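PDB 3AQ1: thermosome subunit from Methanococcoides burtonii, which probably binds and hydrolyses ATP to help unfolded proteins fold, as a group II chaperonin. Local coordinates for residues A[82-87]-A[371-376]. Numbering follows the deposited sequence.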
loop_
_atom_site.group_PDB
_atom_site.type_symbol
_atom_site.label_atom_id
_atom_site.label_comp_id
_atom_site.label_asym_id
_atom_site.label_seq_id
_atom_site.Cartn_x
_atom_site.Cartn_y
_atom_site.Cartn_z
ATOM N N ALA A 82 -16.111 -20.138 -7.529
ATOM C CA ALA A 82 -15.351 -18.958 -7.126
ATOM C C ALA A 82 -16.143 -18.074 -6.181
ATOM O O ALA A 82 -15.603 -17.533 -5.221
ATOM C CB ALA A 82 -14.926 -18.162 -8.332
ATOM N N GLU A 83 -17.426 -17.923 -6.464
ATOM C CA GLU A 83 -18.280 -17.076 -5.645
ATOM C C GLU A 83 -18.531 -17.712 -4.276
ATOM O O GLU A 83 -18.579 -17.022 -3.250
ATOM C CB GLU A 83 -19.581 -16.760 -6.390
ATOM C CG GLU A 83 -19.360 -15.854 -7.606
ATOM C CD GLU A 83 -20.499 -15.888 -8.614
ATOM O OE1 GLU A 83 -21.397 -16.753 -8.480
ATOM O OE2 GLU A 83 -20.482 -15.052 -9.550
ATOM N N LYS A 84 -18.665 -19.034 -4.264
ATOM C CA LYS A 84 -18.799 -19.770 -3.013
ATOM C C LYS A 84 -17.516 -19.737 -2.168
ATOM O O LYS A 84 -17.570 -19.917 -0.960
ATOM C CB LYS A 84 -19.210 -21.211 -3.290
ATOM C CG LYS A 84 -19.669 -21.954 -2.059
ATOM C CD LYS A 84 -20.821 -21.228 -1.361
ATOM C CE LYS A 84 -21.264 -21.972 -0.097
ATOM N NZ LYS A 84 -21.957 -21.086 0.882
ATOM N N CYS A 85 -16.364 -19.518 -2.799
ATOM C CA CYS A 85 -15.109 -19.395 -2.056
ATOM C C CYS A 85 -15.064 -18.062 -1.328
ATOM O O CYS A 85 -14.528 -17.966 -0.228
ATOM C CB CYS A 85 -13.884 -19.532 -2.974
ATOM S SG CYS A 85 -13.472 -21.239 -3.460
ATOM N N ARG A 86 -15.632 -17.035 -1.955
ATOM C CA ARG A 86 -15.662 -15.697 -1.380
ATOM C C ARG A 86 -16.440 -15.720 -0.074
ATOM O O ARG A 86 -16.020 -15.116 0.911
ATOM C CB ARG A 86 -16.289 -14.718 -2.370
ATOM C CG ARG A 86 -16.324 -13.258 -1.938
ATOM C CD ARG A 86 -17.048 -12.451 -3.015
ATOM N NE ARG A 86 -17.129 -11.018 -2.738
ATOM C CZ ARG A 86 -17.739 -10.140 -3.534
ATOM N NH1 ARG A 86 -18.322 -10.553 -4.652
ATOM N NH2 ARG A 86 -17.772 -8.851 -3.214
ATOM N N GLU A 87 -17.566 -16.436 -0.067
ATOM C CA GLU A 87 -18.384 -16.591 1.136
ATOM C C GLU A 87 -17.639 -17.361 2.209
ATOM O O GLU A 87 -17.613 -16.966 3.369
ATOM C CB GLU A 87 -19.675 -17.344 0.833
ATOM C CG GLU A 87 -20.639 -16.659 -0.108
ATOM C CD GLU A 87 -21.884 -17.498 -0.307
ATOM O OE1 GLU A 87 -22.389 -18.032 0.710
ATOM O OE2 GLU A 87 -22.341 -17.639 -1.467
ATOM N N LEU A 371 -11.774 -28.221 1.465
ATOM C CA LEU A 371 -12.582 -29.066 2.329
ATOM C C LEU A 371 -14.043 -28.611 2.353
ATOM O O LEU A 371 -14.951 -29.393 2.090
ATOM C CB LEU A 371 -12.008 -29.083 3.740
ATOM C CG LEU A 371 -12.896 -29.756 4.783
ATOM C CD1 LEU A 371 -12.843 -31.269 4.608
ATOM C CD2 LEU A 371 -12.484 -29.358 6.187
ATOM N N ARG A 372 -14.273 -27.342 2.664
ATOM C CA ARG A 372 -15.628 -26.832 2.790
ATOM C C ARG A 372 -16.335 -26.744 1.458
ATOM O O ARG A 372 -17.555 -26.645 1.405
ATOM C CB ARG A 372 -15.623 -25.458 3.435
ATOM C CG ARG A 372 -15.175 -25.467 4.864
ATOM C CD ARG A 372 -14.841 -24.054 5.287
ATOM N NE ARG A 372 -14.441 -23.986 6.686
ATOM C CZ ARG A 372 -15.211 -23.502 7.649
ATOM N NH1 ARG A 372 -16.417 -23.031 7.358
ATOM N NH2 ARG A 372 -14.769 -23.478 8.897
ATOM N N LEU A 373 -15.578 -26.766 0.374
ATOM C CA LEU A 373 -16.204 -26.635 -0.929
ATOM C C LEU A 373 -16.535 -28.019 -1.467
ATOM O O LEU A 373 -17.361 -28.163 -2.363
ATOM C CB LEU A 373 -15.304 -25.861 -1.893
ATOM C CG LEU A 373 -15.938 -25.462 -3.223
ATOM C CD1 LEU A 373 -17.129 -24.555 -2.977
ATOM C CD2 LEU A 373 -14.904 -24.793 -4.124
ATOM N N SER A 374 -15.880 -29.034 -0.911
ATOM C CA SER A 374 -16.192 -30.421 -1.238
ATOM C C SER A 374 -17.420 -30.849 -0.458
ATOM O O SER A 374 -18.144 -31.753 -0.870
ATOM C CB SER A 374 -15.015 -31.351 -0.931
ATOM O OG SER A 374 -14.126 -31.427 -2.031
ATOM N N GLU A 375 -17.643 -30.197 0.677
ATOM C CA GLU A 375 -18.862 -30.401 1.440
ATOM C C GLU A 375 -20.027 -29.785 0.671
ATOM O O GLU A 375 -21.086 -30.404 0.524
ATOM C CB GLU A 375 -18.740 -29.792 2.841
ATOM C CG GLU A 375 -18.487 -30.817 3.941
ATOM C CD GLU A 375 -17.554 -30.305 5.034
ATOM O OE1 GLU A 375 -17.026 -29.181 4.902
ATOM O OE2 GLU A 375 -17.339 -31.032 6.027
ATOM N N TYR A 376 -19.816 -28.574 0.164
ATOM C CA TYR A 376 -20.811 -27.897 -0.661
ATOM C C TYR A 376 -21.146 -28.751 -1.881
ATOM O O TYR A 376 -22.317 -28.972 -2.188
ATOM C CB TYR A 376 -20.290 -26.525 -1.098
ATOM C CG TYR A 376 -21.320 -25.632 -1.753
ATOM C CD1 TYR A 376 -22.364 -25.088 -1.016
ATOM C CD2 TYR A 376 -21.242 -25.315 -3.104
ATOM C CE1 TYR A 376 -23.314 -24.261 -1.610
ATOM C CE2 TYR A 376 -22.186 -24.486 -3.710
ATOM C CZ TYR A 376 -23.222 -23.962 -2.954
ATOM O OH TYR A 376 -24.164 -23.139 -3.535
#
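Lys-84, whose aliphatic chain lies over the ring of Tyr-376, ends in a salt bridge along its own helix: NZ meets OE1 of Glu-87 at 3.1 Å, from above the carboxylate plane. No hydrogen bond or salt bridge joins the segments; the contact is hydrocarbon, ring face and sulfur. With CG of Lys-84 anti to the backbone N (chi1 -167°) and the chain bent at chi2 (56°), its methylenes run across one ring face. CE of Lys-84 makes the CH-pi contact, 3.8 Å from the centroid of the Tyr-376 ring and offset toward the CD1–CE1 rim, while the lysine CG lies nearly over the ring centre, slightly toward CD2. With an alanine at Tyr-376, the lysine methylenes would probably lose the ring face they lie on, leaving the chain held mainly by Glu-87 and Leu-373. Deeper in, Leu-373 divides its methyls: CD1 packs on CG of Lys-84 at 3.7 Å, and CD2 touches SG of Cys-85 at 3.9 Å. The segment axes stay 10.5 Å apart at 122°. Phe-391 of helix 383-394 touches both Cys-85 and Leu-373, and Ala-82 turns to helix 449-467, in the equatorial domain, where early helix 71-92 meets late helix 364-378.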